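Local coordinates for pyrroline-5-carboxylate reductase catalytic N-terminal domain-containing protein (Sinorhizobium meliloti, PDB 4HUJ), which is of unknown function but probably binds a nicotinamide dinucleotide and acts as an oxidoreductase, at residues Ser62-Phe67 and Val71-Leu76; Asp78-Asp83 and Ala95-Gln100; Lys146-Leu151 and Ala183-Ser188. One frame throughout, in Å; residues are numbered along the deposited sequence.

Contact 1 (Ser62-Phe67 and Val71-Leu76); sequences SVTDRF and VKAVEL
The backbone N of V71 gives its hydrogen to F67 O at 2.9 Å, a bond bent to 145° at the hydrogen. It closes the short loop between helix and strand, where the CA atoms of the two residues come within 5.7 Å. V71 also turns its side chain toward the helix: CG1 lies anti to the backbone N (chi1 -174°), which puts CG2 beside that N and 4.3 Å from F67 CB. Farther back along the helix, T64 OG1 rests 3.7 Å from the methyl CB of A73. Helix 61-67 and strand 71-73 are the last two elements of a beta-alpha-beta unit that starts with strand 49-52, a building block of the Rossmann-type dinucleotide-binding fold. Farther out, the F67 ring leads away from the strand and is covered on one face by R66 CB, 3.7 Å above the plane and over the ring centre. Its CZ in turn lies over the centre of the R66 guanidinium, so that R66 and F67 pack along one flank of the helix. That flank faces helix 32-44, where F67 meets E40 and T43, and V71 reaches T43 as well. T64 OG1 has a weak hydrogen bond to L60 O, one turn back, while K72 pairs through its backbone with A49 and I51 of the neighbouring parallel strand.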
loop_
_atom_site.group_PDB
_atom_site.type_symbol
_atom_site.label_atom_id
_atom_site.label_comp_id
_atom_site.label_asym_id
_atom_site.label_seq_id
_atom_site.Cartn_x
_atom_site.Cartn_y
_atom_site.Cartn_z
ATOM N N SER A 62 7.343 -17.945 2.932
ATOM C CA SER A 62 7.986 -17.640 1.652
ATOM C C SER A 62 8.645 -16.259 1.663
ATOM O O SER A 62 9.778 -16.101 1.203
ATOM C CB SER A 62 6.974 -17.729 0.506
ATOM O OG SER A 62 7.503 -17.158 -0.682
ATOM N N VAL A 63 7.924 -15.271 2.191
ATOM C CA VAL A 63 8.433 -13.907 2.328
ATOM C C VAL A 63 9.581 -13.859 3.347
ATOM O O VAL A 63 10.641 -13.297 3.065
ATOM C CB VAL A 63 7.301 -12.921 2.727
ATOM C CG1 VAL A 63 7.854 -11.528 2.994
ATOM C CG2 VAL A 63 6.222 -12.877 1.646
ATOM N N THR A 64 9.355 -14.460 4.515
ATOM C CA THR A 64 10.351 -14.536 5.589
ATOM C C THR A 64 11.683 -15.120 5.104
ATOM O O THR A 64 12.745 -14.572 5.396
ATOM C CB THR A 64 9.814 -15.348 6.801
ATOM O OG1 THR A 64 8.655 -14.700 7.335
ATOM C CG2 THR A 64 10.863 -15.467 7.906
ATOM N N ASP A 65 11.618 -16.219 4.355
ATOM C CA ASP A 65 12.819 -16.872 3.825
ATOM C C ASP A 65 13.670 -15.952 2.942
ATOM O O ASP A 65 14.900 -15.972 3.026
ATOM C CB ASP A 65 12.453 -18.152 3.059
ATOM C CG ASP A 65 11.905 -19.254 3.965
ATOM O OD1 ASP A 65 11.861 -19.074 5.207
ATOM O OD2 ASP A 65 11.507 -20.309 3.424
ATOM N N ARG A 66 13.013 -15.144 2.109
ATOM C CA ARG A 66 13.713 -14.259 1.178
ATOM C C ARG A 66 14.090 -12.902 1.785
ATOM O O ARG A 66 15.161 -12.371 1.488
ATOM C CB ARG A 66 12.887 -14.045 -0.099
ATOM C CG ARG A 66 12.650 -15.302 -0.935
ATOM C CD ARG A 66 11.725 -15.022 -2.118
ATOM N NE ARG A 66 12.394 -14.270 -3.181
ATOM C CZ ARG A 66 11.777 -13.467 -4.049
ATOM N NH1 ARG A 66 10.463 -13.286 -3.987
ATOM N NH2 ARG A 66 12.482 -12.832 -4.977
ATOM N N PHE A 67 13.218 -12.348 2.629
ATOM C CA PHE A 67 13.348 -10.949 3.065
ATOM C C PHE A 67 13.341 -10.725 4.583
ATOM O O PHE A 67 13.181 -9.590 5.045
ATOM C CB PHE A 67 12.254 -10.096 2.405
ATOM C CG PHE A 67 12.164 -10.271 0.912
ATOM C CD1 PHE A 67 13.230 -9.915 0.088
ATOM C CD2 PHE A 67 11.013 -10.795 0.332
ATOM C CE1 PHE A 67 13.153 -10.083 -1.293
ATOM C CE2 PHE A 67 10.925 -10.964 -1.048
ATOM C CZ PHE A 67 11.999 -10.609 -1.861
ATOM N N VAL A 71 12.087 -7.568 6.808
ATOM C CA VAL A 71 10.632 -7.712 6.906
ATOM C C VAL A 71 10.254 -8.880 7.813
ATOM O O VAL A 71 10.546 -10.038 7.509
ATOM C CB VAL A 71 9.978 -7.884 5.509
ATOM C CG1 VAL A 71 8.461 -7.879 5.628
ATOM C CG2 VAL A 71 10.439 -6.786 4.552
ATOM N N LYS A 72 9.589 -8.568 8.920
ATOM C CA LYS A 72 9.240 -9.567 9.925
ATOM C C LYS A 72 7.756 -9.904 9.905
ATOM O O LYS A 72 6.910 -9.017 10.020
ATOM C CB LYS A 72 9.635 -9.063 11.316
ATOM C CG LYS A 72 9.384 -10.043 12.443
ATOM C CD LYS A 72 9.471 -9.339 13.791
ATOM C CE LYS A 72 9.272 -10.314 14.937
ATOM N NZ LYS A 72 10.473 -11.167 15.123
ATOM N N ALA A 73 7.452 -11.194 9.772
ATOM C CA ALA A 73 6.076 -11.673 9.809
ATOM C C ALA A 73 5.528 -11.637 11.226
ATOM O O ALA A 73 6.123 -12.199 12.145
ATOM C CB ALA A 73 5.983 -13.086 9.229
ATOM N N VAL A 74 4.397 -10.961 11.399
ATOM C CA VAL A 74 3.760 -10.828 12.706
ATOM C C VAL A 74 2.278 -11.182 12.623
ATOM O O VAL A 74 1.739 -11.390 11.526
ATOM C CB VAL A 74 3.920 -9.389 13.291
ATOM C CG1 VAL A 74 5.391 -9.040 13.515
ATOM C CG2 VAL A 74 3.240 -8.350 12.388
ATOM N N GLU A 75 1.625 -11.256 13.782
ATOM C CA GLU A 75 0.182 -11.447 13.839
ATOM C C GLU A 75 -0.521 -10.188 13.346
ATOM O O GLU A 75 -0.004 -9.079 13.503
ATOM C CB GLU A 75 -0.279 -11.806 15.258
ATOM C CG GLU A 75 0.175 -13.191 15.753
ATOM C CD GLU A 75 -0.550 -14.367 15.084
ATOM O OE1 GLU A 75 -1.628 -14.167 14.477
ATOM O OE2 GLU A 75 -0.036 -15.507 15.178
ATOM N N LEU A 76 -1.694 -10.371 12.744
ATOM C CA LEU A 76 -2.454 -9.275 12.138
ATOM C C LEU A 76 -2.783 -8.153 13.132
ATOM O O LEU A 76 -2.623 -6.972 12.815
ATOM C CB LEU A 76 -3.727 -9.822 11.476
ATOM C CG LEU A 76 -4.601 -8.936 10.580
ATOM C CD1 LEU A 76 -3.803 -8.260 9.463
ATOM C CD2 LEU A 76 -5.727 -9.766 9.999
#

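Contact 2 (Asp78-Asp83 and Ala95-Gln100); sequences DALQAD and ADIVTQ
L80 sends both of its methyl groups against I97, and this is where the two segments pack closely. CD1 comes to 3.5 Å from the backbone I97 O, while CD2 lies 4.0 Å from I97 CG2; the same CG2 is 4.1 Å from L80 CD1, so the isoleucine methyl meets both branches of the leucine fork. The two side chains cross at about a right angle. CB of L80 points toward the other segment, and a chi1 of -68° sets CG beside the backbone N, from where the methyl fork reaches I97. In I97, CG2 is the branch anti to the backbone N, and it is this branch that the leucine reaches. At the solvent side the contact thins out to Q100, an exposed residue whose OE1 is 4.3 Å from L80 CD1. The far end of its amide is nevertheless held: NE2 donates to D96 O at 3.2 Å, with an N-H...O angle of 143° and the acceptor lying 26° out of the amide plane. This bond folds the Q100 side chain back onto the backbone four residues earlier. L80 itself belongs to a type I turn from A79 to A82 that starts on the final residue of helix 76-79 and leads into strand 84-88. L80 and A79 pack on I29 of strand 26-30, and A79 also meets I50 and A52 of strand 49-52.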
loop_
_atom_site.group_PDB
_atom_site.type_symbol
_atom_site.label_atom_id
_atom_site.label_comp_id
_atom_site.label_asym_id
_atom_site.label_seq_id
_atom_site.Cartn_x
_atom_site.Cartn_y
_atom_site.Cartn_z
ATOM N N ASP A 78 -1.212 -7.111 15.621
ATOM C CA ASP A 78 -0.026 -6.310 15.883
ATOM C C ASP A 78 0.315 -5.396 14.703
ATOM O O ASP A 78 0.599 -4.214 14.898
ATOM C CB ASP A 78 1.157 -7.211 16.257
ATOM C CG ASP A 78 0.910 -7.993 17.547
ATOM O OD1 ASP A 78 0.295 -7.431 18.484
ATOM O OD2 ASP A 78 1.327 -9.168 17.627
ATOM N N ALA A 79 0.272 -5.944 13.489
ATOM C CA ALA A 79 0.549 -5.180 12.270
ATOM C C ALA A 79 -0.404 -4.009 12.062
ATOM O O ALA A 79 0.008 -2.947 11.593
ATOM C CB ALA A 79 0.535 -6.092 11.049
ATOM N N LEU A 80 -1.670 -4.204 12.424
ATOM C CA LEU A 80 -2.697 -3.170 12.265
ATOM C C LEU A 80 -2.518 -1.978 13.214
ATOM O O LEU A 80 -3.272 -1.007 13.142
ATOM C CB LEU A 80 -4.100 -3.774 12.419
ATOM C CG LEU A 80 -4.580 -4.734 11.325
ATOM C CD1 LEU A 80 -5.950 -5.309 11.674
ATOM C CD2 LEU A 80 -4.613 -4.044 9.969
ATOM N N GLN A 81 -1.520 -2.058 14.091
ATOM C CA GLN A 81 -1.228 -0.977 15.036
ATOM C C GLN A 81 -0.137 -0.013 14.551
ATOM O O GLN A 81 0.141 0.994 15.211
ATOM C CB GLN A 81 -0.848 -1.555 16.405
ATOM C CG GLN A 81 -2.000 -2.237 17.134
ATOM C CD GLN A 81 -1.601 -2.742 18.510
ATOM O OE1 GLN A 81 -1.146 -1.975 19.360
ATOM N NE2 GLN A 81 -1.778 -4.041 18.739
ATOM N N ALA A 82 0.470 -0.311 13.401
ATOM C CA ALA A 82 1.579 0.492 12.875
ATOM C C ALA A 82 1.189 1.916 12.484
ATOM O O ALA A 82 0.012 2.215 12.256
ATOM C CB ALA A 82 2.244 -0.220 11.697
ATOM N N ASP A 83 2.191 2.791 12.414
ATOM C CA ASP A 83 1.982 4.189 12.043
ATOM C C ASP A 83 1.400 4.284 10.644
ATOM O O ASP A 83 0.512 5.103 10.385
ATOM C CB ASP A 83 3.301 4.965 12.081
ATOM C CG ASP A 83 3.867 5.104 13.485
ATOM O OD1 ASP A 83 3.089 5.041 14.460
ATOM O OD2 ASP A 83 5.096 5.291 13.600
ATOM N N ALA A 95 -12.673 -5.183 4.434
ATOM C CA ALA A 95 -13.652 -4.976 5.509
ATOM C C ALA A 95 -13.419 -5.890 6.717
ATOM O O ALA A 95 -13.381 -5.407 7.854
ATOM C CB ALA A 95 -15.075 -5.112 4.981
ATOM N N ASP A 96 -13.224 -7.186 6.468
ATOM C CA ASP A 96 -13.028 -8.164 7.552
ATOM C C ASP A 96 -11.713 -7.970 8.302
ATOM O O ASP A 96 -11.605 -8.347 9.470
ATOM C CB ASP A 96 -13.126 -9.609 7.040
ATOM C CG ASP A 96 -14.561 -10.046 6.744
ATOM O OD1 ASP A 96 -15.515 -9.296 7.049
ATOM O OD2 ASP A 96 -14.730 -11.156 6.197
ATOM N N ILE A 97 -10.711 -7.401 7.633
ATOM C CA ILE A 97 -9.430 -7.107 8.278
ATOM C C ILE A 97 -9.514 -5.855 9.158
ATOM O O ILE A 97 -9.186 -5.905 10.344
ATOM C CB ILE A 97 -8.271 -6.988 7.246
ATOM C CG1 ILE A 97 -7.995 -8.352 6.607
ATOM C CG2 ILE A 97 -6.986 -6.442 7.899
ATOM C CD1 ILE A 97 -7.134 -8.294 5.353
ATOM N N VAL A 98 -9.967 -4.745 8.582
ATOM C CA VAL A 98 -9.912 -3.448 9.270
ATOM C C VAL A 98 -10.966 -3.270 10.369
ATOM O O VAL A 98 -10.821 -2.405 11.234
ATOM C CB VAL A 98 -9.945 -2.250 8.283
ATOM C CG1 VAL A 98 -8.715 -2.274 7.370
ATOM C CG2 VAL A 98 -11.238 -2.230 7.473
ATOM N N THR A 99 -12.012 -4.092 10.336
ATOM C CA THR A 99 -13.055 -4.061 11.364
ATOM C C THR A 99 -12.519 -4.499 12.738
ATOM O O THR A 99 -13.146 -4.240 13.761
ATOM C CB THR A 99 -14.308 -4.892 10.949
ATOM O OG1 THR A 99 -15.411 -4.575 11.810
ATOM C CG2 THR A 99 -14.038 -6.396 11.000
ATOM N N GLN A 100 -11.349 -5.139 12.741
ATOM C CA GLN A 100 -10.699 -5.623 13.964
ATOM C C GLN A 100 -10.143 -4.488 14.826
ATOM O O GLN A 100 -9.896 -4.675 16.018
ATOM C CB GLN A 100 -9.590 -6.627 13.622
ATOM C CG GLN A 100 -10.102 -7.973 13.093
ATOM C CD GLN A 100 -9.008 -8.847 12.487
ATOM O OE1 GLN A 100 -7.875 -8.889 12.975
ATOM N NE2 GLN A 100 -9.351 -9.558 11.416
#

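Contact 3 (Lys146-Leu151 and Ala183-Ser188); sequences KAFNTL and AELISS
A147 of strand 143-147 makes the first touch: its CB points toward helix 176-188 and meets I186 CD1 at 4.4 Å. F148 follows with a positive phi of 74°, an unusual backbone conformation for a residue with a side chain. Its ring does most of the packing. CG sits anti to the carbonyl carbon (chi1 -59°), and although CB is not aimed at the helix, the ring carries CZ to it. There CZ lies 4.0 Å from I186 CG1, approached obliquely, and 4.1 Å from L185 CD2, which comes in at the ring edge near its plane. The F148 side chain runs roughly perpendicular to that of L185 but alongside that of I186, the two pointing contrary ways. The four touching residues are all buried, and their contact is purely apolar. Past F148 the chain turns away from the helix, and N149 ND2 donates to Q206 O of helix 199-206. On the outer side of helix 176-188, S188 returns its OG to E184 O at 3.0 Å; the backbone N of S188 uses the same oxygen from the opposite face of its plane. Within the fold, strand 143-147 runs antiparallel to strand 166-173, whose L169 also packs on F148. The contact thus joins the region of strand 143-147 to helix 176-188, which packs on strand 192-195, where I186 meets P193.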
loop_
_atom_site.group_PDB
_atom_site.type_symbol
_atom_site.label_atom_id
_atom_site.label_comp_id
_atom_site.label_asym_id
_atom_site.label_seq_id
_atom_site.Cartn_x
_atom_site.Cartn_y
_atom_site.Cartn_z
ATOM N N LYS A 146 -4.134 6.888 -1.156
ATOM C CA LYS A 146 -4.251 5.900 -2.233
ATOM C C LYS A 146 -2.900 5.808 -2.936
ATOM O O LYS A 146 -2.431 6.786 -3.514
ATOM C CB LYS A 146 -5.348 6.324 -3.225
ATOM C CG LYS A 146 -5.665 5.285 -4.307
ATOM C CD LYS A 146 -6.717 5.812 -5.272
ATOM C CE LYS A 146 -7.071 4.770 -6.330
ATOM N NZ LYS A 146 -7.822 3.639 -5.705
ATOM N N ALA A 147 -2.266 4.635 -2.862
ATOM C CA ALA A 147 -0.948 4.418 -3.460
ATOM C C ALA A 147 -0.612 2.936 -3.546
ATOM O O ALA A 147 -1.142 2.139 -2.785
ATOM C CB ALA A 147 0.134 5.160 -2.659
ATOM N N PHE A 148 0.301 2.598 -4.463
ATOM C CA PHE A 148 0.777 1.224 -4.710
ATOM C C PHE A 148 -0.251 0.368 -5.453
ATOM O O PHE A 148 -0.061 -0.841 -5.584
ATOM C CB PHE A 148 1.210 0.486 -3.422
ATOM C CG PHE A 148 2.314 1.164 -2.646
ATOM C CD1 PHE A 148 3.621 1.191 -3.129
ATOM C CD2 PHE A 148 2.049 1.721 -1.399
ATOM C CE1 PHE A 148 4.642 1.802 -2.392
ATOM C CE2 PHE A 148 3.062 2.334 -0.654
ATOM C CZ PHE A 148 4.362 2.367 -1.153
ATOM N N ASN A 149 -1.334 0.983 -5.929
ATOM C CA ASN A 149 -2.354 0.247 -6.682
ATOM C C ASN A 149 -2.108 0.272 -8.194
ATOM O O ASN A 149 -2.804 -0.396 -8.958
ATOM C CB ASN A 149 -3.737 0.842 -6.405
ATOM C CG ASN A 149 -3.930 2.188 -7.083
ATOM O OD1 ASN A 149 -3.259 3.160 -6.745
ATOM N ND2 ASN A 149 -4.838 2.245 -8.057
ATOM N N THR A 150 -1.119 1.049 -8.625
ATOM C CA THR A 150 -1.003 1.390 -10.037
ATOM C C THR A 150 -0.134 0.441 -10.847
ATOM O O THR A 150 -0.281 0.359 -12.066
ATOM C CB THR A 150 -0.469 2.812 -10.207
ATOM O OG1 THR A 150 0.672 2.977 -9.357
ATOM C CG2 THR A 150 -1.547 3.824 -9.809
ATOM N N LEU A 151 0.779 -0.260 -10.187
ATOM C CA LEU A 151 1.722 -1.094 -10.912
ATOM C C LEU A 151 1.493 -2.581 -10.682
ATOM O O LEU A 151 1.180 -2.995 -9.566
ATOM C CB LEU A 151 3.159 -0.715 -10.537
ATOM C CG LEU A 151 3.606 0.715 -10.853
ATOM C CD1 LEU A 151 5.053 0.884 -10.449
ATOM C CD2 LEU A 151 3.413 1.043 -12.336
ATOM N N ALA A 183 4.635 9.873 0.407
ATOM C CA ALA A 183 5.602 10.283 -0.619
ATOM C C ALA A 183 7.036 10.063 -0.131
ATOM O O ALA A 183 7.897 9.618 -0.892
ATOM C CB ALA A 183 5.392 11.740 -1.032
ATOM N N GLU A 184 7.272 10.374 1.142
ATOM C CA GLU A 184 8.569 10.152 1.790
ATOM C C GLU A 184 8.962 8.676 1.758
ATOM O O GLU A 184 10.105 8.341 1.445
ATOM C CB GLU A 184 8.542 10.666 3.235
ATOM C CG GLU A 184 8.778 12.169 3.366
ATOM C CD GLU A 184 8.423 12.738 4.746
ATOM O OE1 GLU A 184 8.484 12.002 5.758
ATOM O OE2 GLU A 184 8.089 13.943 4.817
ATOM N N LEU A 185 8.003 7.800 2.062
ATOM C CA LEU A 185 8.237 6.358 2.006
ATOM C C LEU A 185 8.577 5.932 0.586
ATOM O O LEU A 185 9.533 5.184 0.368
ATOM C CB LEU A 185 7.012 5.578 2.505
ATOM C CG LEU A 185 7.027 4.066 2.236
ATOM C CD1 LEU A 185 8.184 3.376 2.954
ATOM C CD2 LEU A 185 5.706 3.436 2.620
ATOM N N ILE A 186 7.781 6.415 -0.369
ATOM C CA ILE A 186 7.958 6.082 -1.783
ATOM C C ILE A 186 9.352 6.474 -2.276
ATOM O O ILE A 186 10.032 5.680 -2.933
ATOM C CB ILE A 186 6.831 6.708 -2.648
ATOM C CG1 ILE A 186 5.514 5.956 -2.395
ATOM C CG2 ILE A 186 7.198 6.691 -4.135
ATOM C CD1 ILE A 186 4.247 6.665 -2.909
ATOM N N SER A 187 9.775 7.691 -1.932
ATOM C CA SER A 187 11.109 8.188 -2.284
ATOM C C SER A 187 12.211 7.351 -1.648
ATOM O O SER A 187 13.216 7.040 -2.298
ATOM C CB SER A 187 11.264 9.653 -1.861
ATOM O OG SER A 187 10.515 10.502 -2.711
ATOM N N SER A 188 12.005 6.981 -0.388
ATOM C CA SER A 188 12.967 6.171 0.358
ATOM C C SER A 188 13.106 4.770 -0.220
ATOM O O SER A 188 14.180 4.178 -0.162
ATOM C CB SER A 188 12.587 6.097 1.837
ATOM O OG SER A 188 12.774 7.355 2.457
#

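How the contacts relate
Contacts 1 and 2 adjoin, their centres about 17 Å apart, because strand 71-73 and helix 76-79 follow each other in the chain. Three packing touches join them: V74 CG2 lies 3.8 Å from A79 CB, L76 CD2 lies 3.8 Å from Q100 OE1, and L76 CD1 lies 4.0 Å from I97 CG2. Contact 3 stands apart, its centre about 20 Å from each of the others and its nearest atoms about 9 Å from contact 2 and 11 Å from contact 1; it reaches the same continuous sheet as contact 1. I97 lies near, without touching, a glycine-rich GxGxxG pattern (G30, G32, G35), which would be consistent with a dinucleotide-binding loop close to contact 2.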